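Side-chain contacts in taurocyamine kinase (Schistosoma mansoni, PDB 4WOD), which reversibly transfers a phosphate group between ATP and taurocyamine, a guanidino substrate, with magnesium as cofactor: residues 124-129 with 245-250; 143-148 with 218-223; 186-191 with 196-201. The protein carries 4 engineered substitutions. One frame throughout, in Å; residues are numbered along the deposited sequence.

Contacts 1 and 2 are buried and reach the same antiparallel sheet of the first repeat, whereas contact 3 lies at the surface, around the short helix 190-194. In contact 1, helix 236-251 meets the central strand 117-126 through aliphatic groups and a guanidinium face; in contact 2, helix 139-154 meets the end of strand 215-219 through methyl and methylene groups and an amide. The two touch each other, V128 packing on L145. Contact 3 is richer in polar bonds and aromatic rings, with a water bridge, a helix cap and CH-pi contacts. Contacts 2 and 3 approach the bound arginine, through E222 and D189 respectively, but of these two only E222 is hydrogen-bonded to it.

Contact 1: 124-129 with 245-250; sequences LGRTVE and DAIQEL
The guanidinium of R126, which lies against I247 of the helix, is tied back to its own strand: NH1 donates to G125 O at 3.0 Å, with a fairly straight N-H...O angle of 156°. The R126 chain can make this turn because it bends at chi2 (-69°), folding its charged end back beside the strand. The bond helps to set the turn of the flat group, one face of which meets aliphatic carbons. I247 CG1 lies over that face, 3.8 Å from R126 NH2, while L124 CD1 stands over a face too, nearer the rim. Lower down the arginine, the methylene carbon CG meets I247 CD1 at 3.9 Å.

L124 supplies the other half of the surface that receives I247. Its two methyls divide the work: CD1 comes to 3.8 Å from I247 CD1, and CD2 to 4.0 Å from I247 CG2. The isoleucine answers with CG1 anti to its backbone N (chi1 -162°), which carries the ethyl arm across to the strand and leaves CG2 to the second leucine methyl. A branched residue suits this place, since one side chain must touch both a leucine and an arginine.

L124 and R126 face the helix together, as alternate residues of a strand do, and G125 between them, without a side chain, is hydrogen-bonded through its N to T275 OG1. The strand is central to the eight-stranded sheet of the phosphagen kinase catalytic domain; its preceding residues, ending at R123, are predicted to bind ATP. Here a buried guanidinium gives one N-H to a carbonyl and meets F264 by a cation-pi contact, while its weakly hydrated face packs like a hydrocarbon, which probably lowers the cost of burying the charge.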
loop_
_atom_site.group_PDB
_atom_site.type_symbol
_atom_site.label_atom_id
_atom_site.label_comp_id
_atom_site.label_asym_id
_atom_site.label_seq_id
_atom_site.Cartn_x
_atom_site.Cartn_y
_atom_site.Cartn_z
ATOM N N LEU A 124 5.777 26.781 -5.270
ATOM C CA LEU A 124 4.513 27.072 -5.930
ATOM C C LEU A 124 4.741 27.423 -7.403
ATOM O O LEU A 124 5.880 27.615 -7.849
ATOM C CB LEU A 124 3.757 28.208 -5.232
ATOM C CG LEU A 124 4.417 29.562 -4.966
ATOM C CD1 LEU A 124 4.564 30.433 -6.221
ATOM C CD2 LEU A 124 3.622 30.290 -3.878
ATOM N N GLY A 125 3.639 27.527 -8.132
ATOM C CA GLY A 125 3.664 27.835 -9.553
ATOM C C GLY A 125 2.563 28.832 -9.881
ATOM O O GLY A 125 1.597 28.966 -9.119
ATOM N N ARG A 126 2.714 29.549 -11.000
ATOM C CA ARG A 126 1.678 30.447 -11.484
ATOM C C ARG A 126 1.625 30.465 -13.003
ATOM O O ARG A 126 2.647 30.309 -13.681
ATOM C CB ARG A 126 1.899 31.882 -10.990
ATOM C CG ARG A 126 1.798 32.076 -9.476
ATOM C CD ARG A 126 0.366 31.888 -8.986
ATOM N NE ARG A 126 0.176 32.345 -7.605
ATOM C CZ ARG A 126 0.177 31.538 -6.548
ATOM N NH1 ARG A 126 0.384 30.228 -6.713
ATOM N NH2 ARG A 126 -0.017 32.040 -5.327
ATOM N N THR A 127 0.417 30.663 -13.508
ATOM C CA THR A 127 0.155 30.921 -14.910
ATOM C C THR A 127 -0.118 32.401 -15.081
ATOM O O THR A 127 -0.953 32.955 -14.368
ATOM C CB THR A 127 -1.063 30.155 -15.401
ATOM O OG1 THR A 127 -0.852 28.747 -15.247
ATOM C CG2 THR A 127 -1.377 30.522 -16.867
ATOM N N VAL A 128 0.577 33.042 -16.010
ATOM C CA VAL A 128 0.297 34.450 -16.311
ATOM C C VAL A 128 -0.855 34.544 -17.337
ATOM O O VAL A 128 -0.798 33.922 -18.403
ATOM C CB VAL A 128 1.573 35.181 -16.845
ATOM C CG1 VAL A 128 1.244 36.596 -17.296
ATOM C CG2 VAL A 128 2.691 35.190 -15.781
ATOM N N GLU A 129 -1.908 35.292 -17.003
ATOM C CA GLU A 129 -3.031 35.498 -17.935
ATOM C C GLU A 129 -2.590 36.028 -19.290
ATOM O O GLU A 129 -1.681 36.860 -19.375
ATOM C CB GLU A 129 -4.047 36.477 -17.355
ATOM C CG GLU A 129 -4.893 35.912 -16.245
ATOM C CD GLU A 129 -5.876 36.927 -15.708
ATOM O OE1 GLU A 129 -5.615 38.150 -15.848
ATOM O OE2 GLU A 129 -6.919 36.496 -15.162
ATOM N N ASP A 245 5.995 35.980 0.869
ATOM C CA ASP A 245 6.279 37.406 0.636
ATOM C C ASP A 245 6.531 37.699 -0.840
ATOM O O ASP A 245 5.978 38.654 -1.384
ATOM C CB ASP A 245 7.484 37.883 1.446
ATOM C CG ASP A 245 7.151 38.148 2.902
ATOM O OD1 ASP A 245 5.949 38.229 3.236
ATOM O OD2 ASP A 245 8.100 38.298 3.708
ATOM N N ALA A 246 7.338 36.858 -1.481
ATOM C CA ALA A 246 7.737 37.073 -2.868
ATOM C C ALA A 246 6.561 36.996 -3.831
ATOM O O ALA A 246 6.434 37.841 -4.730
ATOM C CB ALA A 246 8.806 36.070 -3.279
ATOM N N ILE A 247 5.707 35.992 -3.660
ATOM C CA ILE A 247 4.631 35.807 -4.636
ATOM C C ILE A 247 3.582 36.917 -4.472
ATOM O O ILE A 247 2.988 37.383 -5.445
ATOM C CB ILE A 247 3.992 34.398 -4.527
ATOM C CG1 ILE A 247 3.215 34.060 -5.812
ATOM C CG2 ILE A 247 3.127 34.263 -3.291
ATOM C CD1 ILE A 247 4.097 34.101 -7.080
ATOM N N GLN A 248 3.380 37.367 -3.240
ATOM C CA GLN A 248 2.511 38.502 -3.003
ATOM C C GLN A 248 3.068 39.750 -3.690
ATOM O O GLN A 248 2.329 40.483 -4.355
ATOM C CB GLN A 248 2.325 38.703 -1.486
ATOM C CG GLN A 248 1.598 37.511 -0.837
ATOM C CD GLN A 248 1.357 37.678 0.660
ATOM O OE1 GLN A 248 1.986 38.505 1.323
ATOM N NE2 GLN A 248 0.415 36.910 1.190
ATOM N N GLU A 249 4.374 39.967 -3.582
ATOM C CA GLU A 249 5.004 41.092 -4.273
ATOM C C GLU A 249 4.858 40.949 -5.801
ATOM O O GLU A 249 4.465 41.895 -6.478
ATOM C CB GLU A 249 6.479 41.222 -3.873
ATOM C CG GLU A 249 6.673 41.571 -2.383
ATOM C CD GLU A 249 8.061 42.131 -2.045
ATOM O OE1 GLU A 249 9.018 41.932 -2.826
ATOM O OE2 GLU A 249 8.194 42.782 -0.982
ATOM N N LEU A 250 5.140 39.760 -6.327
ATOM C CA LEU A 250 5.068 39.529 -7.772
ATOM C C LEU A 250 3.653 39.763 -8.307
ATOM O O LEU A 250 3.483 40.281 -9.411
ATOM C CB LEU A 250 5.547 38.112 -8.113
ATOM C CG LEU A 250 7.067 37.902 -8.027
ATOM C CD1 LEU A 250 7.487 36.446 -8.303
ATOM C CD2 LEU A 250 7.819 38.857 -8.940
#

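Contact 2: 143-148 with 218-223; sequences IELENK and WINEED. With ARG (arginine), chain B.
E146 runs from helix 139-154 past the end of strand 215-219, and its atoms change partners along the way. CB meets I219 CG2 and N220 ND2, each at 4.2 Å. CG draws slightly closer to I219 CG2, at 4.0 Å, with the two side chains crossing at about a right angle. Beyond CG the chain is extended and carries the carboxylate past the isoleucine to strand 162-166, where OE2 is hydrogen-bonded to the hydroxyl of Y164. The glutamate therefore serves as an aliphatic spacer inside the contact and as a hydrogen-bonding group beyond it. I219 suits the partner position because CG2, anti to its backbone N, projects onto the helix.

N220 fills the neighbouring place. Its OD1 lies 3.5 Å from L145 CD2, a van der Waals approach, while ND2 donates to G204 O. This bond anchors the amide against the helix. N220 has a left-handed backbone conformation (phi 64°), which asparagine tolerates well, and here the strand gives way to a loop. L145 also touches V128, which follows strand 117-126, and H224, which precedes strand 225-232.

The same loop carries E222, whose extended side chain points to the bound arginine. OE1 accepts from NH1 of the ligand at 2.5 Å, a very short distance whose exact value deserves caution, and OE2 receives a weak bond from its NH2 at 3.4 Å. L60 and L61 hold the same ligand through their backbone N atoms. Next along, D223 forms a salt bridge with R226, a predicted ATP-binding residue. The chemistry divides accordingly: methyls, methylenes and an anchored amide seat the turn, and the carboxylate just beyond binds the guanidinium of arginine and probably meets that of taurocyamine in the same way.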
loop_
_atom_site.group_PDB
_atom_site.type_symbol
_atom_site.label_atom_id
_atom_site.label_comp_id
_atom_site.label_asym_id
_atom_site.label_seq_id
_atom_site.Cartn_x
_atom_site.Cartn_y
_atom_site.Cartn_z
ATOM N N ILE A 143 8.893 34.488 -25.381
ATOM C CA ILE A 143 9.937 35.452 -25.025
ATOM C C ILE A 143 9.291 36.703 -24.417
ATOM O O ILE A 143 9.781 37.237 -23.410
ATOM C CB ILE A 143 10.825 35.816 -26.259
ATOM C CG1 ILE A 143 11.650 34.592 -26.684
ATOM C CG2 ILE A 143 11.746 37.007 -25.966
ATOM C CD1 ILE A 143 12.159 34.657 -28.100
ATOM N N GLU A 144 8.187 37.162 -25.004
ATOM C CA GLU A 144 7.451 38.282 -24.381
ATOM C C GLU A 144 7.045 37.971 -22.920
ATOM O O GLU A 144 7.151 38.835 -22.031
ATOM C CB GLU A 144 6.216 38.651 -25.206
ATOM C CG GLU A 144 6.556 39.366 -26.488
ATOM C CD GLU A 144 5.330 39.754 -27.276
ATOM O OE1 GLU A 144 5.022 40.963 -27.337
ATOM O OE2 GLU A 144 4.658 38.848 -27.818
ATOM N N LEU A 145 6.608 36.731 -22.679
ATOM C CA LEU A 145 6.237 36.271 -21.342
ATOM C C LEU A 145 7.459 36.262 -20.420
ATOM O O LEU A 145 7.400 36.745 -19.276
ATOM C CB LEU A 145 5.590 34.874 -21.423
ATOM C CG LEU A 145 5.171 34.187 -20.122
ATOM C CD1 LEU A 145 4.213 35.080 -19.317
ATOM C CD2 LEU A 145 4.550 32.814 -20.427
ATOM N N GLU A 146 8.572 35.742 -20.929
ATOM C CA GLU A 146 9.828 35.745 -20.179
ATOM C C GLU A 146 10.225 37.170 -19.780
ATOM O O GLU A 146 10.562 37.415 -18.618
ATOM C CB GLU A 146 10.957 35.089 -20.983
ATOM C CG GLU A 146 12.284 35.038 -20.233
ATOM C CD GLU A 146 13.493 34.854 -21.146
ATOM O OE1 GLU A 146 13.334 34.913 -22.386
ATOM O OE2 GLU A 146 14.605 34.617 -20.620
ATOM N N ASN A 147 10.158 38.100 -20.736
ATOM C CA ASN A 147 10.506 39.499 -20.473
ATOM C C ASN A 147 9.608 40.106 -19.399
ATOM O O ASN A 147 10.088 40.774 -18.478
ATOM C CB ASN A 147 10.406 40.353 -21.747
ATOM C CG ASN A 147 11.473 40.012 -22.789
ATOM O OD1 ASN A 147 12.512 39.442 -22.480
ATOM N ND2 ASN A 147 11.196 40.353 -24.037
ATOM N N LYS A 148 8.305 39.880 -19.539
ATOM C CA LYS A 148 7.319 40.329 -18.568
ATOM C C LYS A 148 7.674 39.809 -17.177
ATOM O O LYS A 148 7.675 40.558 -16.184
ATOM C CB LYS A 148 5.926 39.850 -18.984
ATOM C CG LYS A 148 4.756 40.536 -18.287
ATOM C CD LYS A 148 3.441 39.810 -18.645
ATOM C CE LYS A 148 2.249 40.734 -18.577
ATOM N NZ LYS A 148 2.163 41.614 -19.788
ATOM N N TRP A 218 12.077 29.507 -11.720
ATOM C CA TRP A 218 12.144 28.940 -13.066
ATOM C C TRP A 218 11.120 29.622 -13.968
ATOM O O TRP A 218 9.916 29.676 -13.644
ATOM C CB TRP A 218 11.893 27.429 -13.031
ATOM C CG TRP A 218 13.032 26.639 -12.462
ATOM C CD1 TRP A 218 14.251 27.119 -12.069
ATOM C CD2 TRP A 218 13.068 25.217 -12.229
ATOM N NE1 TRP A 218 15.038 26.091 -11.613
ATOM C CE2 TRP A 218 14.340 24.917 -11.698
ATOM C CE3 TRP A 218 12.150 24.179 -12.419
ATOM C CZ2 TRP A 218 14.716 23.612 -11.352
ATOM C CZ3 TRP A 218 12.526 22.881 -12.080
ATOM C CH2 TRP A 218 13.800 22.613 -11.553
ATOM N N ILE A 219 11.594 30.146 -15.094
ATOM C CA ILE A 219 10.725 30.787 -16.062
ATOM C C ILE A 219 10.539 29.891 -17.282
ATOM O O ILE A 219 11.510 29.548 -17.960
ATOM C CB ILE A 219 11.286 32.149 -16.506
ATOM C CG1 ILE A 219 11.505 33.051 -15.285
ATOM C CG2 ILE A 219 10.348 32.808 -17.525
ATOM C CD1 ILE A 219 11.841 34.474 -15.650
ATOM N N ASN A 220 9.288 29.498 -17.522
ATOM C CA ASN A 220 8.872 28.722 -18.700
ATOM C C ASN A 220 9.482 27.337 -18.786
ATOM O O ASN A 220 9.616 26.763 -19.880
ATOM C CB ASN A 220 9.155 29.523 -19.971
ATOM C CG ASN A 220 8.097 30.581 -20.212
ATOM O OD1 ASN A 220 6.951 30.392 -19.812
ATOM N ND2 ASN A 220 8.468 31.699 -20.858
ATOM N N GLU A 221 9.817 26.773 -17.629
ATOM C CA GLU A 221 10.295 25.394 -17.594
ATOM C C GLU A 221 9.145 24.430 -17.911
ATOM O O GLU A 221 9.335 23.416 -18.581
ATOM C CB GLU A 221 10.917 25.067 -16.232
ATOM C CG GLU A 221 11.396 23.617 -16.109
ATOM C CD GLU A 221 10.368 22.689 -15.487
ATOM O OE1 GLU A 221 9.538 23.162 -14.682
ATOM O OE2 GLU A 221 10.399 21.479 -15.802
ATOM N N GLU A 222 7.953 24.768 -17.444
ATOM C CA GLU A 222 6.758 23.943 -17.637
ATOM C C GLU A 222 5.554 24.838 -17.395
ATOM O O GLU A 222 4.757 25.110 -18.306
ATOM C CB GLU A 222 6.737 22.744 -16.684
ATOM C CG GLU A 222 5.367 22.099 -16.569
ATOM C CD GLU A 222 5.359 20.826 -15.737
ATOM O OE1 GLU A 222 4.468 20.703 -14.873
ATOM O OE2 GLU A 222 6.219 19.941 -15.962
ATOM N N ASP A 223 5.447 25.301 -16.149
ATOM C CA ASP A 223 4.594 26.425 -15.838
ATOM C C ASP A 223 5.294 27.717 -16.208
ATOM O O ASP A 223 6.513 27.732 -16.448
ATOM C CB ASP A 223 4.206 26.417 -14.350
ATOM C CG ASP A 223 3.171 25.343 -14.034
ATOM O OD1 ASP A 223 2.131 25.305 -14.722
ATOM O OD2 ASP A 223 3.416 24.504 -13.139
HETATM N N ARG B . 0.684 12.780 -11.833
HETATM C CA ARG B . 1.298 13.241 -13.047
HETATM C C ARG B . 1.377 12.268 -14.209
HETATM O O ARG B . 1.815 11.105 -14.029
HETATM C CB ARG B . 2.625 13.845 -12.769
HETATM C CG ARG B . 2.515 15.258 -12.307
HETATM C CD ARG B . 3.097 16.095 -13.388
HETATM N NE ARG B . 3.046 17.479 -13.021
HETATM C CZ ARG B . 4.069 18.280 -13.119
HETATM N NH1 ARG B . 3.957 19.528 -12.774
HETATM N NH2 ARG B . 5.211 17.813 -13.542
HETATM O OXT ARG B . 0.938 12.805 -15.236
#

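Contact 3: 186-191 with 196-201; sequences RNDDNV and GGYIDW
N187 sits between two aromatic rings, Y198 and W201. Its CB lies almost exactly over the centre of the tyrosine ring, 3.6 Å from the centroid, and also over the six-membered ring of the tryptophan, at 3.8 Å; both are CH-pi contacts. With chi1 at 50°, the amide is brought over the tryptophan and stacks there, its plane 20° from that of the indole. A small, flat side chain fits such a place. Burial has a price, since N187 N has no partner in the model.

The Y198 hydroxyl reaches past N187 to accept from D189 N at 3.1 Å. Between these loops runs the short helix 190-194. D189 is its N-cap, with OD1 accepting from L192 N and, weakly, from V191 N; G196, with positive phi, closes it in a Schellman motif. The tyrosine thus comes from beyond the helix to hold the backbone N of the cap residue, whose side chain lies about 6 Å from the bound arginine at the nearest atoms.

At the tyrosine's edge, in the ring plane, a water lies 2.8 Å from Y198 OH and donates to R186 O. Within the first loop, R186 NH2 and D188 OD2 form a salt bridge whose hydrogen bond is weak, being strongly bent.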
loop_
_atom_site.group_PDB
_atom_site.type_symbol
_atom_site.label_atom_id
_atom_site.label_comp_id
_atom_site.label_asym_id
_atom_site.label_seq_id
_atom_site.Cartn_x
_atom_site.Cartn_y
_atom_site.Cartn_z
ATOM N N ARG A 186 16.620 21.056 -16.982
ATOM C CA ARG A 186 17.096 20.544 -18.260
ATOM C C ARG A 186 15.931 20.015 -19.083
ATOM O O ARG A 186 14.837 19.819 -18.558
ATOM C CB ARG A 186 18.141 19.438 -18.050
ATOM C CG ARG A 186 19.447 19.914 -17.422
ATOM C CD ARG A 186 20.405 18.747 -17.186
ATOM N NE ARG A 186 19.742 17.609 -16.550
ATOM C CZ ARG A 186 20.251 16.382 -16.496
ATOM N NH1 ARG A 186 21.439 16.130 -17.034
ATOM N NH2 ARG A 186 19.576 15.405 -15.901
ATOM N N ASN A 187 16.173 19.802 -20.371
ATOM C CA ASN A 187 15.180 19.204 -21.248
ATOM C C ASN A 187 15.308 17.689 -21.260
ATOM O O ASN A 187 15.624 17.096 -22.286
ATOM C CB ASN A 187 15.304 19.758 -22.672
ATOM C CG ASN A 187 16.734 19.715 -23.206
ATOM O OD1 ASN A 187 17.693 19.974 -22.479
ATOM N ND2 ASN A 187 16.877 19.396 -24.487
ATOM N N ASP A 188 15.051 17.059 -20.122
ATOM C CA ASP A 188 15.272 15.620 -20.006
ATOM C C ASP A 188 14.041 14.797 -19.590
ATOM O O ASP A 188 14.170 13.621 -19.266
ATOM C CB ASP A 188 16.424 15.362 -19.022
ATOM C CG ASP A 188 16.102 15.805 -17.600
ATOM O OD1 ASP A 188 15.091 16.520 -17.385
ATOM O OD2 ASP A 188 16.881 15.445 -16.686
ATOM N N ASP A 189 12.857 15.404 -19.621
ATOM C CA ASP A 189 11.612 14.727 -19.232
ATOM C C ASP A 189 10.773 14.457 -20.477
ATOM O O ASP A 189 10.260 15.385 -21.094
ATOM C CB ASP A 189 10.842 15.588 -18.219
ATOM C CG ASP A 189 9.546 14.929 -17.700
ATOM O OD1 ASP A 189 8.907 14.107 -18.393
ATOM O OD2 ASP A 189 9.141 15.273 -16.571
ATOM N N ASN A 190 10.629 13.195 -20.856
ATOM C CA ASN A 190 9.942 12.886 -22.103
ATOM C C ASN A 190 8.432 13.144 -22.030
ATOM O O ASN A 190 7.782 13.347 -23.064
ATOM C CB ASN A 190 10.196 11.433 -22.513
ATOM C CG ASN A 190 10.227 11.249 -24.033
ATOM O OD1 ASN A 190 10.354 12.212 -24.786
ATOM N ND2 ASN A 190 10.109 10.005 -24.484
ATOM N N VAL A 191 7.865 13.121 -20.827
ATOM C CA VAL A 191 6.447 13.426 -20.687
ATOM C C VAL A 191 6.278 14.902 -21.021
ATOM O O VAL A 191 5.433 15.285 -21.833
ATOM C CB VAL A 191 5.907 13.117 -19.259
ATOM C CG1 VAL A 191 4.501 13.675 -19.075
ATOM C CG2 VAL A 191 5.931 11.616 -18.983
ATOM N N GLY A 196 4.705 19.181 -25.388
ATOM C CA GLY A 196 5.114 20.451 -25.982
ATOM C C GLY A 196 5.977 21.352 -25.112
ATOM O O GLY A 196 6.104 22.549 -25.376
ATOM N N GLY A 197 6.584 20.789 -24.075
ATOM C CA GLY A 197 7.346 21.595 -23.130
ATOM C C GLY A 197 8.683 22.162 -23.583
ATOM O O GLY A 197 9.220 23.082 -22.950
ATOM N N TYR A 198 9.243 21.628 -24.663
ATOM C CA TYR A 198 10.594 22.041 -25.053
ATOM C C TYR A 198 10.638 22.672 -26.440
ATOM O O TYR A 198 11.691 22.735 -27.064
ATOM C CB TYR A 198 11.547 20.843 -24.999
ATOM C CG TYR A 198 11.653 20.202 -23.633
ATOM C CD1 TYR A 198 11.689 20.976 -22.474
ATOM C CD2 TYR A 198 11.705 18.818 -23.499
ATOM C CE1 TYR A 198 11.794 20.387 -21.224
ATOM C CE2 TYR A 198 11.815 18.221 -22.259
ATOM C CZ TYR A 198 11.854 19.002 -21.124
ATOM O OH TYR A 198 11.962 18.394 -19.897
ATOM N N ILE A 199 9.491 23.130 -26.923
ATOM C CA ILE A 199 9.418 23.754 -28.226
ATOM C C ILE A 199 10.238 25.059 -28.207
ATOM O O ILE A 199 10.185 25.814 -27.230
ATOM C CB ILE A 199 7.953 24.007 -28.612
ATOM C CG1 ILE A 199 7.203 22.664 -28.674
ATOM C CG2 ILE A 199 7.834 24.812 -29.908
ATOM C CD1 ILE A 199 5.729 22.806 -28.827
ATOM N N ASP A 200 11.014 25.279 -29.268
ATOM C CA ASP A 200 11.903 26.439 -29.415
ATOM C C ASP A 200 12.963 26.502 -28.314
ATOM O O ASP A 200 13.389 27.595 -27.939
ATOM C CB ASP A 200 11.118 27.754 -29.416
ATOM C CG ASP A 200 9.996 27.788 -30.447
ATOM O OD1 ASP A 200 10.232 27.384 -31.594
ATOM O OD2 ASP A 200 8.868 28.222 -30.097
ATOM N N TRP A 201 13.380 25.342 -27.808
ATOM C CA TRP A 201 14.429 25.244 -26.779
ATOM C C TRP A 201 15.723 25.876 -27.301
ATOM O O TRP A 201 16.113 25.609 -28.424
ATOM C CB TRP A 201 14.675 23.773 -26.403
ATOM C CG TRP A 201 15.636 23.583 -25.273
ATOM C CD1 TRP A 201 16.985 23.351 -25.370
ATOM C CD2 TRP A 201 15.340 23.619 -23.870
ATOM N NE1 TRP A 201 17.540 23.235 -24.119
ATOM C CE2 TRP A 201 16.559 23.399 -23.179
ATOM C CE3 TRP A 201 14.167 23.810 -23.128
ATOM C CZ2 TRP A 201 16.634 23.368 -21.788
ATOM C CZ3 TRP A 201 14.247 23.776 -21.744
ATOM C CH2 TRP A 201 15.472 23.560 -21.089
HETATM O O HOH W 1 12.324 20.067 -17.708
#